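Local coordinates for transcriptional regulator, LacI family (PDB 2RGY), which probably regulates transcription as a LacI-family regulator, its periplasmic-binding-protein-like domain likely sensing a sugar or similar small effector, at residues G70-D84 with H90-A102. Residues are numbered along the deposited sequence; the frame is centred on the assembly and turned at random.
Sequences GVVVISHDLHDEDLD and HPKMVFLNRAFDA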
ATOM      1  N   GLY A  70      -6.305 -24.798  -2.794  1.00 20.17           N
ATOM      2  CA  GLY A  70      -5.307 -24.409  -3.774  1.00 18.01           C
ATOM      3  C   GLY A  70      -4.437 -23.334  -3.160  1.00 18.16           C
ATOM      4  O   GLY A  70      -4.841 -22.694  -2.189  1.00 17.25           O
ATOM      5  N   VAL A  71      -3.247 -23.125  -3.706  1.00 15.83           N
ATOM      6  CA  VAL A  71      -2.367 -22.104  -3.165  1.00 16.75           C
ATOM      7  C   VAL A  71      -1.793 -21.207  -4.256  1.00 16.84           C
ATOM      8  O   VAL A  71      -1.256 -21.695  -5.258  1.00 16.99           O
ATOM      9  CB  VAL A  71      -1.201 -22.738  -2.381  1.00 17.38           C
ATOM     10  CG1 VAL A  71      -0.328 -21.641  -1.788  1.00 19.88           C
ATOM     11  CG2 VAL A  71      -1.740 -23.643  -1.292  1.00 16.74           C
ATOM     12  N   VAL A  72      -1.936 -19.897  -4.063  1.00 14.63           N
ATOM     13  CA  VAL A  72      -1.415 -18.912  -5.002  1.00 14.56           C
ATOM     14  C   VAL A  72      -0.110 -18.402  -4.407  1.00 15.31           C
ATOM     15  O   VAL A  72      -0.061 -17.985  -3.249  1.00 17.58           O
ATOM     16  CB  VAL A  72      -2.381 -17.723  -5.187  1.00 14.36           C
ATOM     17  CG1 VAL A  72      -1.783 -16.727  -6.161  1.00 12.73           C
ATOM     18  CG2 VAL A  72      -3.734 -18.217  -5.698  1.00 13.51           C
ATOM     19  N   VAL A  73       0.951 -18.418  -5.197  1.00 15.29           N
ATOM     20  CA  VAL A  73       2.236 -17.997  -4.677  1.00 17.52           C
ATOM     21  C   VAL A  73       3.018 -17.025  -5.536  1.00 15.98           C
ATOM     22  O   VAL A  73       3.158 -17.224  -6.736  1.00 16.60           O
ATOM     23  CB  VAL A  73       3.135 -19.235  -4.413  1.00 16.50           C
ATOM     24  CG1 VAL A  73       4.506 -18.803  -3.944  1.00 18.39           C
ATOM     25  CG2 VAL A  73       2.477 -20.138  -3.395  1.00 17.20           C
ATOM     26  N   ILE A  74       3.506 -15.958  -4.908  1.00 18.66           N
ATOM     27  CA  ILE A  74       4.348 -14.987  -5.594  1.00 19.51           C
ATOM     28  C   ILE A  74       5.497 -14.643  -4.662  1.00 20.92           C
ATOM     29  O   ILE A  74       5.288 -14.245  -3.519  1.00 20.49           O
ATOM     30  CB  ILE A  74       3.605 -13.684  -5.988  1.00 19.66           C
ATOM     31  CG1 ILE A  74       4.589 -12.717  -6.658  1.00 21.48           C
ATOM     32  CG2 ILE A  74       2.982 -13.030  -4.783  1.00 18.44           C
ATOM     33  CD1 ILE A  74       3.934 -11.475  -7.247  1.00 22.28           C
ATOM     34  N   SER A  75       6.716 -14.827  -5.154  1.00 22.12           N
ATOM     35  CA  SER A  75       7.908 -14.542  -4.375  1.00 23.61           C
ATOM     36  C   SER A  75       9.113 -14.592  -5.285  1.00 23.44           C
ATOM     37  O   SER A  75       9.237 -15.491  -6.113  1.00 23.78           O
ATOM     38  CB  SER A  75       8.072 -15.574  -3.256  1.00 24.94           C
ATOM     39  OG  SER A  75       9.369 -15.513  -2.675  1.00 26.65           O
ATOM     40  N   HIS A  76       9.998 -13.613  -5.144  1.00 25.98           N
ATOM     41  CA  HIS A  76      11.203 -13.589  -5.949  1.00 26.56           C
ATOM     42  C   HIS A  76      12.385 -14.029  -5.094  1.00 25.60           C
ATOM     43  O   HIS A  76      13.531 -13.975  -5.539  1.00 25.63           O
ATOM     44  CB  HIS A  76      11.439 -12.186  -6.510  1.00 29.28           C
ATOM     45  CG  HIS A  76      11.667 -11.147  -5.457  1.00 31.77           C
ATOM     46  ND1 HIS A  76      12.758 -11.178  -4.611  1.00 32.99           N
ATOM     47  CD2 HIS A  76      10.953 -10.052  -5.116  1.00 32.57           C
ATOM     48  CE1 HIS A  76      12.703 -10.138  -3.796  1.00 33.00           C
ATOM     49  NE2 HIS A  76      11.620  -9.440  -4.079  1.00 33.56           N
ATOM     50  N   ASP A  77      12.096 -14.453  -3.865  1.00 24.48           N
ATOM     51  CA  ASP A  77      13.125 -14.920  -2.931  1.00 25.23           C
ATOM     52  C   ASP A  77      13.266 -16.438  -3.021  1.00 25.59           C
ATOM     53  O   ASP A  77      14.306 -17.000  -2.675  1.00 25.31           O
ATOM     54  CB  ASP A  77      12.760 -14.550  -1.489  1.00 27.00           C
ATOM     55  CG  ASP A  77      12.818 -13.060  -1.231  1.00 29.97           C
ATOM     56  OD1 ASP A  77      13.931 -12.501  -1.235  1.00 31.50           O
ATOM     57  OD2 ASP A  77      11.754 -12.443  -1.020  1.00 29.55           O
ATOM     58  N   LEU A  78      12.206 -17.106  -3.463  1.00 24.65           N
ATOM     59  CA  LEU A  78      12.245 -18.554  -3.598  1.00 24.45           C
ATOM     60  C   LEU A  78      13.141 -18.917  -4.774  1.00 25.72           C
ATOM     61  O   LEU A  78      13.260 -18.157  -5.732  1.00 26.36           O
ATOM     62  CB  LEU A  78      10.844 -19.116  -3.849  1.00 23.71           C
ATOM     63  CG  LEU A  78       9.771 -18.987  -2.763  1.00 23.32           C
ATOM     64  CD1 LEU A  78       8.458 -19.486  -3.333  1.00 23.00           C
ATOM     65  CD2 LEU A  78      10.153 -19.812  -1.525  1.00 22.19           C
ATOM     66  N   HIS A  79      13.780 -20.074  -4.696  1.00 27.21           N
ATOM     67  CA  HIS A  79      14.634 -20.528  -5.785  1.00 29.71           C
ATOM     68  C   HIS A  79      13.816 -21.506  -6.597  1.00 28.45           C
ATOM     69  O   HIS A  79      12.887 -22.114  -6.071  1.00 27.99           O
ATOM     70  CB  HIS A  79      15.882 -21.213  -5.235  1.00 32.92           C
ATOM     71  CG  HIS A  79      16.885 -20.258  -4.677  1.00 37.28           C
ATOM     72  ND1 HIS A  79      16.534 -19.013  -4.202  1.00 38.84           N
ATOM     73  CD2 HIS A  79      18.217 -20.379  -4.473  1.00 38.68           C
ATOM     74  CE1 HIS A  79      17.608 -18.408  -3.726  1.00 40.21           C
ATOM     75  NE2 HIS A  79      18.642 -19.216  -3.879  1.00 40.48           N
ATOM     76  N   ASP A  80      14.155 -21.669  -7.870  1.00 27.85           N
ATOM     77  CA  ASP A  80      13.391 -22.577  -8.714  1.00 28.38           C
ATOM     78  C   ASP A  80      13.164 -23.936  -8.053  1.00 28.20           C
ATOM     79  O   ASP A  80      12.067 -24.481  -8.121  1.00 26.21           O
ATOM     80  CB  ASP A  80      14.083 -22.748 -10.077  1.00 30.23           C
ATOM     81  CG  ASP A  80      14.022 -21.485 -10.938  1.00 31.70           C
ATOM     82  OD1 ASP A  80      13.559 -20.433 -10.447  1.00 33.19           O
ATOM     83  OD2 ASP A  80      14.441 -21.534 -12.116  1.00 33.04           O
ATOM     84  N   GLU A  81      14.189 -24.473  -7.398  1.00 27.97           N
ATOM     85  CA  GLU A  81      14.072 -25.777  -6.748  1.00 29.78           C
ATOM     86  C   GLU A  81      12.985 -25.781  -5.666  1.00 30.19           C
ATOM     87  O   GLU A  81      12.383 -26.824  -5.378  1.00 29.58           O
ATOM     88  CB  GLU A  81      15.434 -26.206  -6.155  1.00 31.95           C
ATOM     89  CG  GLU A  81      15.748 -25.666  -4.762  1.00 36.72           C
ATOM     90  CD  GLU A  81      17.206 -25.883  -4.331  1.00 39.49           C
ATOM     91  OE1 GLU A  81      17.856 -26.854  -4.801  1.00 40.72           O
ATOM     92  OE2 GLU A  81      17.700 -25.079  -3.506  1.00 40.12           O
ATOM     93  N   ASP A  82      12.731 -24.614  -5.073  1.00 29.13           N
ATOM     94  CA  ASP A  82      11.706 -24.500  -4.045  1.00 29.19           C
ATOM     95  C   ASP A  82      10.329 -24.649  -4.678  1.00 28.01           C
ATOM     96  O   ASP A  82       9.451 -25.296  -4.114  1.00 27.13           O
ATOM     97  CB  ASP A  82      11.808 -23.153  -3.317  1.00 29.37           C
ATOM     98  CG  ASP A  82      13.143 -22.971  -2.632  1.00 30.34           C
ATOM     99  OD1 ASP A  82      13.699 -23.995  -2.177  1.00 30.80           O
ATOM    100  OD2 ASP A  82      13.631 -21.823  -2.541  1.00 27.23           O
ATOM    101  N   LEU A  83      10.144 -24.053  -5.853  1.00 27.89           N
ATOM    102  CA  LEU A  83       8.865 -24.154  -6.548  1.00 28.68           C
ATOM    103  C   LEU A  83       8.496 -25.626  -6.794  1.00 29.11           C
ATOM    104  O   LEU A  83       7.341 -26.017  -6.624  1.00 27.36           O
ATOM    105  CB  LEU A  83       8.929 -23.386  -7.872  1.00 29.02           C
ATOM    106  CG  LEU A  83       8.730 -21.860  -7.889  1.00 30.36           C
ATOM    107  CD1 LEU A  83       9.375 -21.186  -6.703  1.00 30.08           C
ATOM    108  CD2 LEU A  83       9.309 -21.326  -9.191  1.00 32.02           C
ATOM    109  N   ASP A  84       9.484 -26.437  -7.180  1.00 29.60           N
ATOM    110  CA  ASP A  84       9.270 -27.866  -7.445  1.00 30.81           C
ATOM    111  C   ASP A  84       8.908 -28.663  -6.194  1.00 30.31           C
ATOM    112  O   ASP A  84       8.075 -29.574  -6.239  1.00 29.85           O
ATOM    113  CB  ASP A  84      10.523 -28.475  -8.083  1.00 32.77           C
ATOM    114  CG  ASP A  84      10.811 -27.901  -9.450  1.00 34.96           C
ATOM    115  OD1 ASP A  84       9.913 -27.958 -10.314  1.00 37.80           O
ATOM    116  OD2 ASP A  84      11.932 -27.393  -9.663  1.00 37.37           O
ATOM    117  N   HIS A  90       1.899 -29.998  -2.773  1.00 27.03           N
ATOM    118  CA  HIS A  90       0.531 -29.585  -3.059  1.00 27.69           C
ATOM    119  C   HIS A  90       0.437 -29.286  -4.551  1.00 26.82           C
ATOM    120  O   HIS A  90       0.773 -28.186  -4.993  1.00 27.38           O
ATOM    121  CB  HIS A  90       0.212 -28.334  -2.229  1.00 27.48           C
ATOM    122  CG  HIS A  90      -1.245 -28.000  -2.173  1.00 28.25           C
ATOM    123  ND1 HIS A  90      -1.932 -27.472  -3.246  1.00 29.28           N
ATOM    124  CD2 HIS A  90      -2.150 -28.140  -1.179  1.00 28.56           C
ATOM    125  CE1 HIS A  90      -3.198 -27.300  -2.913  1.00 29.77           C
ATOM    126  NE2 HIS A  90      -3.358 -27.697  -1.664  1.00 29.29           N
ATOM    127  N   PRO A  91      -0.022 -30.260  -5.349  1.00 26.01           N
ATOM    128  CA  PRO A  91      -0.138 -30.066  -6.799  1.00 26.96           C
ATOM    129  C   PRO A  91      -1.059 -28.938  -7.288  1.00 26.22           C
ATOM    130  O   PRO A  91      -0.911 -28.477  -8.415  1.00 28.20           O
ATOM    131  CB  PRO A  91      -0.590 -31.442  -7.298  1.00 28.31           C
ATOM    132  CG  PRO A  91       0.017 -32.384  -6.289  1.00 27.32           C
ATOM    133  CD  PRO A  91      -0.295 -31.662  -4.992  1.00 27.36           C
ATOM    134  N   LYS A  92      -2.001 -28.487  -6.466  1.00 24.73           N
ATOM    135  CA  LYS A  92      -2.896 -27.413  -6.888  1.00 23.29           C
ATOM    136  C   LYS A  92      -2.385 -26.047  -6.444  1.00 22.18           C
ATOM    137  O   LYS A  92      -2.869 -25.463  -5.476  1.00 20.09           O
ATOM    138  CB  LYS A  92      -4.311 -27.669  -6.365  1.00 24.96           C
ATOM    139  CG  LYS A  92      -4.996 -28.793  -7.117  1.00 26.42           C
ATOM    140  CD  LYS A  92      -6.433 -29.019  -6.671  1.00 28.89           C
ATOM    141  CE  LYS A  92      -7.048 -30.178  -7.463  1.00 30.05           C
ATOM    142  NZ  LYS A  92      -8.469 -30.511  -7.073  1.00 31.17           N
HETATM  143  N   MSE A  93      -1.390 -25.561  -7.183  1.00 21.99           N
HETATM  144  CA  MSE A  93      -0.722 -24.288  -6.936  1.00 21.48           C
HETATM  145  C   MSE A  93      -0.574 -23.513  -8.231  1.00 19.02           C
HETATM  146  O   MSE A  93      -0.530 -24.095  -9.308  1.00 18.82           O
HETATM  147  CB  MSE A  93       0.700 -24.510  -6.418  1.00 21.06           C
HETATM  148  CG  MSE A  93       0.849 -24.915  -4.966  1.00 28.71           C
HETATM  149 SE   MSE A  93       2.624 -25.042  -4.567  1.00 26.95          SE
HETATM  150  CE  MSE A  93       3.054 -23.453  -4.302  1.00 27.29           C
ATOM    151  N   VAL A  94      -0.472 -22.195  -8.114  1.00 17.09           N
ATOM    152  CA  VAL A  94      -0.247 -21.349  -9.271  1.00 16.49           C
ATOM    153  C   VAL A  94       0.840 -20.350  -8.855  1.00 18.69           C
ATOM    154  O   VAL A  94       0.862 -19.878  -7.711  1.00 17.83           O
ATOM    155  CB  VAL A  94      -1.543 -20.617  -9.728  1.00 16.11           C
ATOM    156  CG1 VAL A  94      -2.000 -19.614  -8.683  1.00 13.95           C
ATOM    157  CG2 VAL A  94      -1.296 -19.926 -11.063  1.00 15.70           C
ATOM    158  N   PHE A  95       1.749 -20.050  -9.778  1.00 18.39           N
ATOM    159  CA  PHE A  95       2.857 -19.143  -9.513  1.00 19.72           C
ATOM    160  C   PHE A  95       2.754 -17.863 -10.336  1.00 20.42           C
ATOM    161  O   PHE A  95       2.602 -17.915 -11.550  1.00 20.79           O
ATOM    162  CB  PHE A  95       4.173 -19.843  -9.838  1.00 20.69           C
ATOM    163  CG  PHE A  95       4.383 -21.104  -9.068  1.00 22.86           C
ATOM    164  CD1 PHE A  95       4.583 -21.064  -7.686  1.00 24.50           C
ATOM    165  CD2 PHE A  95       4.355 -22.337  -9.711  1.00 24.78           C
ATOM    166  CE1 PHE A  95       4.753 -22.240  -6.949  1.00 25.59           C
ATOM    167  CE2 PHE A  95       4.521 -23.524  -8.992  1.00 26.62           C
ATOM    168  CZ  PHE A  95       4.721 -23.474  -7.602  1.00 25.97           C
ATOM    169  N   LEU A  96       2.851 -16.717  -9.673  1.00 20.87           N
ATOM    170  CA  LEU A  96       2.769 -15.434 -10.358  1.00 20.88           C
ATOM    171  C   LEU A  96       4.156 -14.801 -10.508  1.00 22.06           C
ATOM    172  O   LEU A  96       5.037 -14.999  -9.671  1.00 20.40           O
ATOM    173  CB  LEU A  96       1.880 -14.469  -9.571  1.00 20.59           C
ATOM    174  CG  LEU A  96       0.673 -15.044  -8.827  1.00 22.16           C
ATOM    175  CD1 LEU A  96       0.039 -13.951  -7.966  1.00 22.63           C
ATOM    176  CD2 LEU A  96      -0.317 -15.614  -9.812  1.00 20.09           C
ATOM    177  N   ASN A  97       4.333 -14.042 -11.585  1.00 22.80           N
ATOM    178  CA  ASN A  97       5.574 -13.319 -11.870  1.00 25.22           C
ATOM    179  C   ASN A  97       6.883 -14.103 -12.005  1.00 26.24           C
ATOM    180  O   ASN A  97       7.965 -13.517 -11.911  1.00 26.65           O
ATOM    181  CB  ASN A  97       5.761 -12.205 -10.836  1.00 25.90           C
ATOM    182  CG  ASN A  97       6.452 -10.982 -11.416  1.00 27.75           C
ATOM    183  OD1 ASN A  97       6.144 -10.547 -12.531  1.00 24.89           O
ATOM    184  ND2 ASN A  97       7.375 -10.403 -10.648  1.00 28.66           N
ATOM    185  N   ARG A  98       6.798 -15.416 -12.197  1.00 27.07           N
ATOM    186  CA  ARG A  98       7.991 -16.238 -12.417  1.00 27.73           C
ATOM    187  C   ARG A  98       7.597 -17.529 -13.110  1.00 27.75           C
ATOM    188  O   ARG A  98       6.465 -17.990 -12.986  1.00 26.52           O
ATOM    189  CB  ARG A  98       8.754 -16.534 -11.117  1.00 27.17           C
ATOM    190  CG  ARG A  98       8.047 -17.367 -10.090  1.00 26.08           C
ATOM    191  CD  ARG A  98       8.906 -17.395  -8.837  1.00 26.20           C
ATOM    192  NE  ARG A  98      10.185 -18.057  -9.066  1.00 25.07           N
ATOM    193  CZ  ARG A  98      11.242 -17.942  -8.269  1.00 26.50           C
ATOM    194  NH1 ARG A  98      11.184 -17.178  -7.189  1.00 23.59           N
ATOM    195  NH2 ARG A  98      12.356 -18.617  -8.545  1.00 26.35           N
ATOM    196  N   ALA A  99       8.536 -18.101 -13.851  1.00 27.84           N
ATOM    197  CA  ALA A  99       8.280 -19.321 -14.610  1.00 28.76           C
ATOM    198  C   ALA A  99       8.271 -20.600 -13.779  1.00 27.41           C
ATOM    199  O   ALA A  99       8.781 -20.637 -12.656  1.00 26.74           O
ATOM    200  CB  ALA A  99       9.311 -19.440 -15.744  1.00 28.76           C
ATOM    201  N   PHE A 100       7.676 -21.647 -14.346  1.00 26.93           N
ATOM    202  CA  PHE A 100       7.606 -22.949 -13.700  1.00 27.25           C
ATOM    203  C   PHE A 100       7.697 -24.016 -14.799  1.00 28.84           C
ATOM    204  O   PHE A 100       6.691 -24.613 -15.214  1.00 27.70           O
ATOM    205  CB  PHE A 100       6.304 -23.084 -12.911  1.00 24.36           C
ATOM    206  CG  PHE A 100       6.259 -24.298 -12.042  1.00 24.61           C
ATOM    207  CD1 PHE A 100       7.249 -24.515 -11.081  1.00 23.95           C
ATOM    208  CD2 PHE A 100       5.257 -25.252 -12.206  1.00 24.49           C
ATOM    209  CE1 PHE A 100       7.240 -25.671 -10.292  1.00 23.98           C
ATOM    210  CE2 PHE A 100       5.233 -26.415 -11.423  1.00 24.53           C
ATOM    211  CZ  PHE A 100       6.224 -26.626 -10.468  1.00 24.34           C
ATOM    212  N   ASP A 101       8.921 -24.239 -15.266  1.00 30.47           N
ATOM    213  CA  ASP A 101       9.193 -25.185 -16.341  1.00 32.38           C
ATOM    214  C   ASP A 101       8.578 -26.573 -16.216  1.00 31.95           C
ATOM    215  O   ASP A 101       8.102 -27.125 -17.205  1.00 32.93           O
ATOM    216  CB  ASP A 101      10.702 -25.320 -16.551  1.00 34.56           C
ATOM    217  CG  ASP A 101      11.361 -23.998 -16.874  1.00 37.53           C
ATOM    218  OD1 ASP A 101      10.717 -23.167 -17.564  1.00 37.80           O
ATOM    219  OD2 ASP A 101      12.524 -23.794 -16.452  1.00 38.38           O
ATOM    220  N   ALA A 102       8.581 -27.150 -15.020  1.00 32.78           N
ATOM    221  CA  ALA A 102       8.003 -28.480 -14.861  1.00 32.75           C
ATOM    222  C   ALA A 102       6.520 -28.524 -15.251  1.00 33.14           C
ATOM    223  O   ALA A 102       6.012 -29.568 -15.688  1.00 33.69           O
ATOM    224  CB  ALA A 102       8.185 -28.963 -13.434  1.00 32.88           C
TER
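Arg98 meets Ser75, Leu78 and Asp80 at the C-terminal end of the parallel strands of a right-handed beta-alpha-beta unit, strand 70-73, helix 80-89 and strand 93-96, in one lobe of a periplasmic-binding-protein-like fold. The strand axes run 11° apart, and four backbone hydrogen bonds join them, from Val71 N to Lys92 O through to Leu96 N to Val73 O. Beyond this ladder the Arg98 side chain takes over. From CB, which points toward segment 70-84, CG stands between the backbone N and the carbonyl carbon (chi1 65°), and a bend at chi3 turns the guanidinium into the loop 75-79. Arg98 CD passes Ser75 O at 3.3 Å; NE lies against Leu83 CD2 and has no polar partner, although the contact buries it. Leu83 CD1 covers one face of the guanidinium. Arg98 NH1 donates to Ser75 O (2.8 Å) and to Leu78 O (2.7 Å), so one nitrogen bridges two carbonyls of the turn, three residues apart. Leu83 CG lies over a face of the Phe95 ring, offset toward the rim, while Val73 CG2 meets the selenomethionine Met93 CE tightly, at 3.5 Å. At the start of helix 80-89, Asp80 OD1 completes a salt bridge 2.9 Å from Arg98 NH2, within the guanidinium plane, the carboxylate turned 71° from it.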